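Local structure of beta-agarase (Persicobacter, 6AII) at residues Pro59-Trp64 with His98-Thr103; Trp136-Asp141 with Lys281-Ile286; Thr161-Asn166 with Ala293-Tyr298; Gly198-Trp203 with Lys244-Leu249. The protein probably hydrolyses the beta-1,4 linkages of agarose to release neoagarobiose, as a beta-agarase of glycoside hydrolase family 16. All blocks are in the same frame, centred on the assembly; numbering follows the deposited sequence.

Contact 1: residues Pro59-Trp64 with His98-Thr103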
# COMPACT_ATOMS: atom_id res chain seq x y z
N PRO A 59 6.60 -5.76 -12.04
CA PRO A 59 6.88 -7.18 -11.72
C PRO A 59 5.97 -8.09 -12.49
O PRO A 59 4.89 -7.66 -12.91
CB PRO A 59 6.60 -7.31 -10.23
CG PRO A 59 5.42 -6.34 -10.06
CD PRO A 59 5.75 -5.17 -10.97
N GLY A 60 6.38 -9.36 -12.71
CA GLY A 60 5.44 -10.25 -13.32
C GLY A 60 5.06 -9.73 -14.72
O GLY A 60 5.84 -9.09 -15.39
N PRO A 61 3.84 -10.03 -15.11
CA PRO A 61 3.31 -9.59 -16.41
C PRO A 61 2.69 -8.18 -16.36
O PRO A 61 2.04 -7.78 -17.31
CB PRO A 61 2.28 -10.64 -16.78
CG PRO A 61 1.71 -11.05 -15.43
CD PRO A 61 2.91 -11.00 -14.52
N THR A 62 2.95 -7.49 -15.26
CA THR A 62 2.61 -6.08 -15.15
C THR A 62 3.35 -5.25 -16.21
O THR A 62 4.57 -5.40 -16.40
CB THR A 62 2.99 -5.54 -13.77
OG1 THR A 62 2.50 -6.40 -12.73
CG2 THR A 62 2.57 -4.08 -13.60
N GLN A 63 2.63 -4.29 -16.84
CA GLN A 63 3.21 -3.27 -17.66
C GLN A 63 2.68 -1.90 -17.23
O GLN A 63 1.62 -1.48 -17.67
CB GLN A 63 2.87 -3.44 -19.15
CG GLN A 63 3.67 -4.58 -19.80
CD GLN A 63 3.41 -4.76 -21.27
OE1 GLN A 63 2.34 -4.49 -21.80
NE2 GLN A 63 4.46 -5.24 -21.96
N TRP A 64 3.41 -1.28 -16.32
CA TRP A 64 3.03 0.08 -15.86
C TRP A 64 3.12 1.01 -17.05
O TRP A 64 4.11 0.91 -17.82
CB TRP A 64 3.91 0.57 -14.74
CG TRP A 64 3.67 -0.11 -13.43
CD1 TRP A 64 2.48 -0.56 -12.93
CD2 TRP A 64 4.66 -0.44 -12.47
NE1 TRP A 64 2.68 -1.11 -11.70
CE2 TRP A 64 4.00 -1.07 -11.40
CE3 TRP A 64 6.04 -0.22 -12.38
CZ2 TRP A 64 4.66 -1.49 -10.26
CZ3 TRP A 64 6.69 -0.68 -11.25
CH2 TRP A 64 6.02 -1.29 -10.20
N HIS A 98 8.80 -16.97 -17.88
CA HIS A 98 7.47 -17.35 -18.34
C HIS A 98 6.83 -16.21 -19.10
O HIS A 98 7.16 -15.06 -18.85
CB HIS A 98 6.58 -17.65 -17.11
CG HIS A 98 7.18 -18.73 -16.27
ND1 HIS A 98 6.69 -20.00 -16.34
CD2 HIS A 98 8.18 -18.73 -15.36
CE1 HIS A 98 7.37 -20.73 -15.47
NE2 HIS A 98 8.32 -20.02 -14.92
N THR A 99 5.90 -16.56 -19.99
CA THR A 99 5.24 -15.57 -20.79
C THR A 99 3.74 -15.65 -20.51
O THR A 99 3.15 -16.72 -20.49
CB THR A 99 5.50 -15.79 -22.29
OG1 THR A 99 6.92 -15.74 -22.45
CG2 THR A 99 4.84 -14.75 -23.16
N LEU A 100 3.10 -14.48 -20.34
CA LEU A 100 1.68 -14.37 -20.24
C LEU A 100 1.21 -13.15 -21.03
O LEU A 100 1.96 -12.24 -21.21
CB LEU A 100 1.24 -14.20 -18.77
CG LEU A 100 1.36 -15.45 -17.88
CD1 LEU A 100 1.04 -15.09 -16.45
CD2 LEU A 100 0.42 -16.58 -18.33
N PRO A 101 -0.09 -13.12 -21.37
CA PRO A 101 -0.72 -11.84 -21.76
C PRO A 101 -0.42 -10.82 -20.64
O PRO A 101 -0.62 -11.10 -19.46
CB PRO A 101 -2.22 -12.13 -21.93
CG PRO A 101 -2.26 -13.65 -22.09
CD PRO A 101 -1.16 -14.13 -21.17
N ALA A 102 0.03 -9.65 -21.03
CA ALA A 102 0.33 -8.62 -20.05
C ALA A 102 -0.96 -7.92 -19.58
O ALA A 102 -2.05 -8.03 -20.18
CB ALA A 102 1.25 -7.61 -20.65
N THR A 103 -0.80 -7.23 -18.47
CA THR A 103 -1.85 -6.28 -18.04
C THR A 103 -1.21 -4.92 -17.90
O THR A 103 -0.25 -4.75 -17.08
CB THR A 103 -2.55 -6.78 -16.77
OG1 THR A 103 -2.95 -8.13 -16.89
CG2 THR A 103 -3.72 -5.88 -16.37
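Gln63 reaches across to Ala102 with its side chain while its backbone pairs with Thr103. Its CG stands beside the backbone N and opposite the carbonyl carbon (chi1 -75°), and the chain then runs out straight (chi2 -178°). This sets one face of the amide over the methyl of Ala102, with Gln63 CD 3.6 Å and Gln63 OE1 3.5 Å from Ala102 CB. The contact is one of van der Waals packing; the polar partner of OE1 is Gln104 NE2, one residue beyond the strand segment. The same Ala102 methyl also rests on the backbone of the other segment, CB lying 3.4 Å from Pro61 O.

Pro61 O accepts the Thr103 N-H at 3.1 Å, and Gln63 N returns a bond to Thr103 O at 2.9 Å, both fairly straight. These two bonds flank Thr62 and define a short parallel bridge, Thr62 with Thr103, whose side chains share one face of the sheet. Thr103 OG1 is hydrogen-bonded to Tyr298 OH and Arg82 NH2. Within the turn, Pro61 packs on Leu100, Pro61 CB to Leu100 CB 4.2 Å. A type II' turn from Pro59 to Thr62, with Gly60 at positive phi (62°), brings the chain into the bridge.

Strand 62-64 thus adds a parallel edge to the long strand 97-110 of the mixed sheet. Strand 86-90 pairs antiparallel with that same strand, Phe89 packing on Pro61 and Leu100, while strand 280-287 presents Glu287 to Pro59 and Thr62.

Contact 2: residues Trp136-Asp141 with Lys281-Ile286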
# COMPACT_ATOMS: atom_id res chain seq x y z
N TRP A 136 2.12 2.07 0.02
CA TRP A 136 3.33 1.77 0.76
C TRP A 136 4.31 2.93 0.64
O TRP A 136 4.07 3.84 -0.10
CB TRP A 136 3.95 0.44 0.33
CG TRP A 136 4.26 0.30 -1.12
CD1 TRP A 136 3.38 0.22 -2.17
CD2 TRP A 136 5.56 0.19 -1.70
NE1 TRP A 136 4.04 0.04 -3.36
CE2 TRP A 136 5.38 0.03 -3.08
CE3 TRP A 136 6.84 0.23 -1.13
CZ2 TRP A 136 6.45 -0.17 -3.94
CZ3 TRP A 136 7.90 0.04 -1.99
CH2 TRP A 136 7.70 -0.08 -3.37
N MET A 137 5.36 2.86 1.42
CA MET A 137 6.30 3.97 1.48
C MET A 137 7.72 3.40 1.46
O MET A 137 7.97 2.35 2.04
CB MET A 137 6.07 4.76 2.78
CG MET A 137 4.62 5.20 2.94
SD MET A 137 4.43 6.55 4.15
CE MET A 137 4.89 5.67 5.62
N ILE A 138 8.66 4.12 0.84
CA ILE A 138 10.05 3.58 0.82
C ILE A 138 11.05 4.73 0.76
O ILE A 138 10.75 5.79 0.21
CB ILE A 138 10.29 2.60 -0.33
CG1 ILE A 138 11.65 1.89 -0.16
CG2 ILE A 138 10.17 3.23 -1.66
CD1 ILE A 138 11.65 0.50 -0.67
N SER A 139 12.15 4.49 1.45
CA SER A 139 13.27 5.46 1.45
C SER A 139 13.95 5.52 0.07
O SER A 139 13.87 4.61 -0.75
CB SER A 139 14.22 5.10 2.57
OG SER A 139 14.90 3.88 2.29
N ASP A 140 14.62 6.65 -0.19
CA ASP A 140 15.21 6.85 -1.49
C ASP A 140 16.28 5.79 -1.81
O ASP A 140 16.45 5.45 -2.98
CB ASP A 140 15.91 8.20 -1.58
CG ASP A 140 15.01 9.41 -1.62
OD1 ASP A 140 13.76 9.24 -1.64
OD2 ASP A 140 15.57 10.54 -1.64
N ASP A 141 16.90 5.24 -0.80
CA ASP A 141 17.95 4.22 -1.00
C ASP A 141 17.39 2.81 -0.97
O ASP A 141 18.14 1.88 -1.09
CB ASP A 141 19.07 4.40 0.00
CG ASP A 141 18.72 4.12 1.45
OD1 ASP A 141 17.55 3.76 1.72
OD2 ASP A 141 19.62 4.26 2.31
N LYS A 281 9.10 8.22 0.32
CA LYS A 281 8.08 8.63 -0.67
C LYS A 281 6.88 7.67 -0.50
O LYS A 281 7.11 6.53 -0.08
CB LYS A 281 8.57 8.54 -2.11
CG LYS A 281 9.63 9.60 -2.44
CD LYS A 281 10.12 9.51 -3.85
CE LYS A 281 11.14 10.60 -4.13
NZ LYS A 281 11.50 10.55 -5.57
N LEU A 282 5.69 8.17 -0.83
CA LEU A 282 4.49 7.34 -0.84
C LEU A 282 4.32 6.79 -2.26
O LEU A 282 4.41 7.51 -3.27
CB LEU A 282 3.31 8.21 -0.40
CG LEU A 282 1.93 7.54 -0.44
CD1 LEU A 282 1.84 6.45 0.58
CD2 LEU A 282 0.86 8.60 -0.20
N ILE A 283 3.98 5.49 -2.35
CA ILE A 283 3.73 4.83 -3.57
C ILE A 283 2.32 4.22 -3.49
O ILE A 283 1.99 3.57 -2.48
CB ILE A 283 4.82 3.74 -3.82
CG1 ILE A 283 6.22 4.37 -3.76
CG2 ILE A 283 4.56 2.99 -5.13
CD1 ILE A 283 7.37 3.48 -4.16
N ILE A 284 1.53 4.44 -4.52
CA ILE A 284 0.22 3.77 -4.66
C ILE A 284 0.20 3.11 -6.04
O ILE A 284 0.45 3.75 -7.05
CB ILE A 284 -0.96 4.72 -4.51
CG1 ILE A 284 -0.82 5.52 -3.22
CG2 ILE A 284 -2.24 3.90 -4.57
CD1 ILE A 284 -2.05 6.32 -2.87
N ASN A 285 -0.03 1.81 -6.06
CA ASN A 285 0.05 1.15 -7.34
C ASN A 285 -0.78 -0.14 -7.35
O ASN A 285 -1.21 -0.66 -6.30
CB ASN A 285 1.50 0.78 -7.73
CG ASN A 285 2.00 -0.47 -7.03
OD1 ASN A 285 2.36 -0.43 -5.87
ND2 ASN A 285 2.05 -1.61 -7.69
N ILE A 286 -0.95 -0.66 -8.57
CA ILE A 286 -1.51 -1.97 -8.76
C ILE A 286 -0.48 -2.82 -9.51
O ILE A 286 0.40 -2.28 -10.19
CB ILE A 286 -2.85 -1.96 -9.50
CG1 ILE A 286 -2.72 -1.47 -10.95
CG2 ILE A 286 -3.88 -1.14 -8.67
CD1 ILE A 286 -4.03 -1.40 -11.75
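Asn285 OD1 receives the indole N-H of Trp136, NE1 to OD1 3.1 Å, and a weak second bond from Asn134 ND2. The first is close to straight (166° at the hydrogen) and the oxygen sits in the indole plane, whereas the amide is turned 74° to the ring. Trp136 CG lies between its backbone N and carbonyl carbon (chi1 56°), which brings the indole back over the neighbouring strand. There Ile283 supports one ring face: its CD1 is 3.9 Å from the centroid of the six-membered ring, a CH-pi contact, and its CG2 lies 3.5 Å from Trp136 NE1. Ile283 CD1 also touches Ile138 CG2 at 3.8 Å. On the other face of the sheet Met137 CG meets Leu282 CD1 at 3.9 Å.

The strands are antiparallel; Trp136 with Ile283 and Ile138 with Lys281 are hydrogen-bonded pairs, each closed by two backbone bonds, the shortest from Ile283 N to Trp136 O at 2.8 Å. Asn285 ND2 is held by Glu287 OE1. The indole touches Glu145 and Asp147, probably of the catalytic Glu-x-Asp-x-x-Glu motif of family 16. In-plane bond and isoleucine together fix its rotation, consistent with a rigid surface near the cleft.

Contact 3: residues Thr161-Asn166 with Ala293-Tyr298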
# COMPACT_ATOMS: atom_id res chain seq x y z
N THR A 161 -10.88 -22.17 -10.14
CA THR A 161 -10.65 -23.33 -9.32
C THR A 161 -9.18 -23.44 -8.97
O THR A 161 -8.29 -22.79 -9.53
CB THR A 161 -11.09 -24.62 -10.06
OG1 THR A 161 -10.33 -24.74 -11.27
CG2 THR A 161 -12.55 -24.60 -10.41
N GLY A 162 -8.90 -24.30 -8.00
CA GLY A 162 -7.53 -24.57 -7.57
C GLY A 162 -6.77 -23.32 -7.13
O GLY A 162 -7.29 -22.45 -6.39
N THR A 163 -5.58 -23.16 -7.65
CA THR A 163 -4.70 -22.04 -7.23
C THR A 163 -5.21 -20.70 -7.76
O THR A 163 -4.79 -19.66 -7.26
CB THR A 163 -3.24 -22.24 -7.67
OG1 THR A 163 -3.17 -22.36 -9.09
CG2 THR A 163 -2.69 -23.48 -7.00
N ALA A 164 -6.10 -20.76 -8.69
CA ALA A 164 -6.64 -19.50 -9.32
C ALA A 164 -7.69 -18.87 -8.39
O ALA A 164 -8.14 -17.73 -8.67
CB ALA A 164 -7.20 -19.74 -10.68
N MET A 165 -8.14 -19.62 -7.37
CA MET A 165 -9.10 -19.02 -6.45
C MET A 165 -8.39 -17.94 -5.65
O MET A 165 -7.33 -18.14 -5.11
CB MET A 165 -9.72 -20.10 -5.55
CG MET A 165 -10.54 -21.01 -6.43
SD MET A 165 -11.40 -22.32 -5.46
CE MET A 165 -10.08 -23.01 -4.50
N ASN A 166 -9.10 -16.81 -5.49
CA ASN A 166 -8.47 -15.68 -4.77
C ASN A 166 -9.03 -15.44 -3.36
O ASN A 166 -8.69 -14.46 -2.72
CB ASN A 166 -8.64 -14.39 -5.58
CG ASN A 166 -7.59 -13.36 -5.24
OD1 ASN A 166 -6.42 -13.71 -5.09
ND2 ASN A 166 -7.97 -12.07 -5.25
N ALA A 293 0.38 -14.42 -10.63
CA ALA A 293 0.02 -14.61 -12.02
C ALA A 293 0.25 -16.07 -12.46
O ALA A 293 -0.66 -16.61 -13.13
CB ALA A 293 0.78 -13.69 -12.90
N LEU A 294 1.35 -16.65 -11.95
CA LEU A 294 1.65 -18.04 -12.39
C LEU A 294 0.63 -19.03 -11.79
O LEU A 294 0.35 -20.11 -12.38
CB LEU A 294 3.08 -18.38 -11.99
CG LEU A 294 4.20 -17.67 -12.79
CD1 LEU A 294 5.55 -17.84 -12.14
CD2 LEU A 294 4.17 -18.14 -14.22
N ALA A 295 0.01 -18.63 -10.70
CA ALA A 295 -1.03 -19.44 -10.03
C ALA A 295 -2.40 -19.28 -10.70
O ALA A 295 -3.34 -20.01 -10.32
CB ALA A 295 -1.05 -19.08 -8.53
N GLY A 296 -2.58 -18.30 -11.64
CA GLY A 296 -3.82 -18.05 -12.25
C GLY A 296 -4.61 -16.93 -11.55
O GLY A 296 -5.71 -16.57 -12.02
N ARG A 297 -3.99 -16.35 -10.50
CA ARG A 297 -4.59 -15.21 -9.77
C ARG A 297 -4.18 -13.92 -10.51
O ARG A 297 -3.38 -13.11 -10.07
CB ARG A 297 -4.17 -15.24 -8.30
CG ARG A 297 -4.78 -16.42 -7.53
CD ARG A 297 -4.43 -16.49 -6.05
NE ARG A 297 -3.01 -16.44 -5.83
CZ ARG A 297 -2.22 -17.46 -5.54
NH1 ARG A 297 -2.70 -18.70 -5.57
NH2 ARG A 297 -0.98 -17.22 -5.18
N TYR A 298 -4.91 -13.72 -11.58
CA TYR A 298 -4.59 -12.80 -12.60
C TYR A 298 -5.88 -12.54 -13.41
O TYR A 298 -6.62 -13.49 -13.67
CB TYR A 298 -3.57 -13.54 -13.50
CG TYR A 298 -2.95 -12.67 -14.54
CD1 TYR A 298 -2.99 -12.95 -15.91
CD2 TYR A 298 -2.38 -11.48 -14.11
CE1 TYR A 298 -2.32 -12.13 -16.81
CE2 TYR A 298 -1.78 -10.61 -15.01
CZ TYR A 298 -1.72 -10.96 -16.35
OH TYR A 298 -1.12 -10.03 -17.12
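Thr163 holds OG1 between its backbone N and carbonyl carbon (chi1 59°), which points the hydroxyl at the carbonyl of Ala295, while Arg297 bends at its third torsion (chi3 -53°) to bring its guanidinium to the Thr163 carbonyl. Two bonds of opposite sense result. Thr163 OG1 donates to Ala295 O at 2.7 Å, and Arg297 NH1 donates to Thr163 O at 2.9 Å. The second is bent, 141° at the hydrogen, yet it meets the oxygen on a lone pair in the carbonyl plane.

The methylene part of Arg297 packs against the same turn: CG is 3.3 Å from Thr163 O, and CD is 3.5 Å from Met165 O. Asn166 OD1 approaches Arg297 CD at 3.6 Å, its amide nearly parallel to the guanidinium, although the Asn166 ND2 group is bound by the Gly154 and Tyr152 carbonyls. Ala295 CB lies against one face of the guanidinium and also meets Thr163 CB at 3.9 Å. Arg297 NE is fixed by Asn292 OD1, so its long side chain is held at more than one point.

Ala295 O lies where the chain leaves the helix through Gly296, whose positive phi closes a Schellman motif; beside it, Ala164 CB sits 3.8 Å from Gly296 O. This surface contact joins the loop between strand 144-151 and helix 167-170 to the turn following helix 290-294. Arg160 spans the same junction, bonding Ala164 O, Gly296 O and Tyr298 O, while the Tyr298 ring runs on toward Pro61 and strand 97-110.

Contact 4: residues Gly198-Trp203 with Lys244-Leu249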
# COMPACT_ATOMS: atom_id res chain seq x y z
N GLY A 198 8.50 -14.83 14.04
CA GLY A 198 7.94 -14.75 15.36
C GLY A 198 7.19 -13.47 15.66
O GLY A 198 7.04 -13.10 16.82
N VAL A 199 6.65 -12.82 14.61
CA VAL A 199 5.83 -11.65 14.81
C VAL A 199 4.50 -11.87 14.06
O VAL A 199 4.50 -11.86 12.83
CB VAL A 199 6.55 -10.36 14.34
CG1 VAL A 199 5.70 -9.14 14.65
CG2 VAL A 199 7.94 -10.19 14.94
N TYR A 200 3.43 -12.11 14.82
CA TYR A 200 2.16 -12.61 14.37
C TYR A 200 1.17 -11.48 13.99
O TYR A 200 1.32 -10.32 14.42
CB TYR A 200 1.59 -13.55 15.43
CG TYR A 200 2.56 -14.67 15.71
CD1 TYR A 200 2.83 -15.61 14.73
CD2 TYR A 200 3.24 -14.73 16.91
CE1 TYR A 200 3.76 -16.61 14.95
CE2 TYR A 200 4.18 -15.72 17.14
CZ TYR A 200 4.46 -16.63 16.14
OH TYR A 200 5.38 -17.61 16.40
N GLY A 201 0.17 -11.85 13.20
CA GLY A 201 -0.95 -10.97 12.94
C GLY A 201 -0.74 -10.06 11.74
O GLY A 201 -1.63 -9.26 11.43
N THR A 202 0.37 -10.17 11.00
CA THR A 202 0.68 -9.22 9.93
C THR A 202 -0.34 -9.33 8.78
O THR A 202 -0.45 -8.38 7.97
CB THR A 202 2.10 -9.38 9.37
OG1 THR A 202 2.20 -10.71 8.83
CG2 THR A 202 3.17 -9.09 10.41
N TRP A 203 -1.05 -10.43 8.58
CA TRP A 203 -2.02 -10.50 7.52
C TRP A 203 -3.41 -10.33 8.18
O TRP A 203 -4.01 -11.25 8.76
CB TRP A 203 -1.93 -11.82 6.79
CG TRP A 203 -0.73 -11.92 5.88
CD1 TRP A 203 0.54 -12.36 6.17
CD2 TRP A 203 -0.68 -11.47 4.53
NE1 TRP A 203 1.35 -12.24 5.08
CE2 TRP A 203 0.62 -11.70 4.05
CE3 TRP A 203 -1.62 -10.85 3.69
CZ2 TRP A 203 0.99 -11.35 2.77
CZ3 TRP A 203 -1.24 -10.49 2.41
CH2 TRP A 203 0.05 -10.78 1.95
N LYS A 244 10.14 -4.02 21.46
CA LYS A 244 10.12 -5.45 21.48
C LYS A 244 8.70 -5.96 21.63
O LYS A 244 8.49 -7.19 21.66
CB LYS A 244 10.98 -6.01 22.63
CG LYS A 244 12.43 -5.61 22.55
CD LYS A 244 13.24 -6.33 23.63
CE LYS A 244 14.70 -6.00 23.47
NZ LYS A 244 15.51 -6.83 24.40
N ASN A 245 7.72 -5.06 21.74
CA ASN A 245 6.33 -5.38 22.05
C ASN A 245 5.48 -5.11 20.79
O ASN A 245 5.88 -4.29 19.95
CB ASN A 245 5.75 -4.49 23.13
CG ASN A 245 6.45 -4.74 24.47
OD1 ASN A 245 6.88 -5.84 24.75
ND2 ASN A 245 6.59 -3.71 25.26
N TYR A 246 4.38 -5.85 20.70
CA TYR A 246 3.43 -5.51 19.63
C TYR A 246 2.07 -6.01 20.04
O TYR A 246 1.96 -6.92 20.90
CB TYR A 246 3.85 -6.12 18.28
CG TYR A 246 3.82 -7.62 18.12
CD1 TYR A 246 4.86 -8.37 18.64
CD2 TYR A 246 2.79 -8.31 17.46
CE1 TYR A 246 4.87 -9.74 18.54
CE2 TYR A 246 2.76 -9.68 17.42
CZ TYR A 246 3.84 -10.40 17.91
OH TYR A 246 3.88 -11.75 17.83
N SER A 247 1.00 -5.44 19.45
CA SER A 247 -0.33 -5.84 19.82
C SER A 247 -1.23 -5.63 18.60
O SER A 247 -0.89 -4.85 17.71
CB SER A 247 -0.87 -5.05 20.97
OG SER A 247 -0.73 -3.66 20.74
N TYR A 248 -2.36 -6.32 18.59
CA TYR A 248 -3.21 -6.25 17.37
C TYR A 248 -4.57 -6.85 17.67
O TYR A 248 -4.72 -7.63 18.61
CB TYR A 248 -2.57 -6.98 16.19
CG TYR A 248 -2.39 -8.47 16.32
CD1 TYR A 248 -1.29 -8.96 16.98
CD2 TYR A 248 -3.27 -9.37 15.74
CE1 TYR A 248 -1.05 -10.32 17.08
CE2 TYR A 248 -3.06 -10.74 15.86
CZ TYR A 248 -1.94 -11.21 16.54
OH TYR A 248 -1.74 -12.57 16.64
N LEU A 249 -5.56 -6.49 16.85
CA LEU A 249 -6.89 -7.17 16.90
C LEU A 249 -6.92 -8.35 15.93
O LEU A 249 -6.59 -8.17 14.74
CB LEU A 249 -7.98 -6.16 16.50
CG LEU A 249 -8.14 -5.00 17.45
CD1 LEU A 249 -9.33 -4.12 17.04
CD2 LEU A 249 -8.32 -5.49 18.90
O HOH W 1 5.48 -13.04 19.64
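Gly198 meets Tyr246 through its carbonyl and a water: the water O lies 2.7 Å from Tyr246 OH, hydrogen-bonded to it, and donates to Gly198 O. Next, Val199 sets CG1 over the centre of the Tyr246 ring, 3.9 Å from its centroid and only 5° off the normal, a CH-pi contact of nearly ideal placement. The valine branch comes to this position because CG1 is anti to the backbone N (chi1 -176°).

Tyr200 gives its backbone N-H to Tyr246 OH at 3.1 Å in an almost straight bond (172°), so that the phenol oxygen is held by both the amide and the water. Its own ring leads away from the strand, but CD2 still passes 3.2 Å from Tyr246 OH, and its CB lies 3.7 Å from Tyr248 OH. The Tyr200 carbonyl, bonded by Arg239 NH1, stands near both strand tyrosines, 3.4 Å from Tyr246 CE2 and 3.6 Å from Tyr248 CE1. Gly201 then lays its CA on one face of the Tyr248 ring, 3.6 Å from CE2; lacking a side chain, it lets the backbone come down onto the aromatic surface.

Tyr246 and Tyr248 are two residues apart on strand 245-249 and project from the same face. Through them the loop leading to strand 203-204 of the mixed sheet packs on the antiparallel sheet, with Arg239 of strand 236-242 beside it, and so the contact bridges the two sheets of the beta-sandwich (jelly-roll) fold of family 16.

In the fold
Contacts 1 and 2 belong to the mixed sheet, where strands 97-110 and 280-287 are neighbours; their centres lie about 21 Å apart, joined by a probable hydrogen bond from Trp64 NE1 to Ile286 O. Contact 3 follows strand 280-287 through helix 290-294, its centre about 15 Å from that of contact 1, which Tyr298 reaches through its hydroxyl. Contact 4 stands apart on strand 245-249 of the antiparallel sheet, its centre about 33 Å from that of contact 1. In sequence, contact 1 closes first, contacts 2 and 3 interleave, and contact 4 is nested inside both. Contacts 1 and 2 knit one sheet, contact 3 joins loop to turn, and contact 4 alone bridges the sheets.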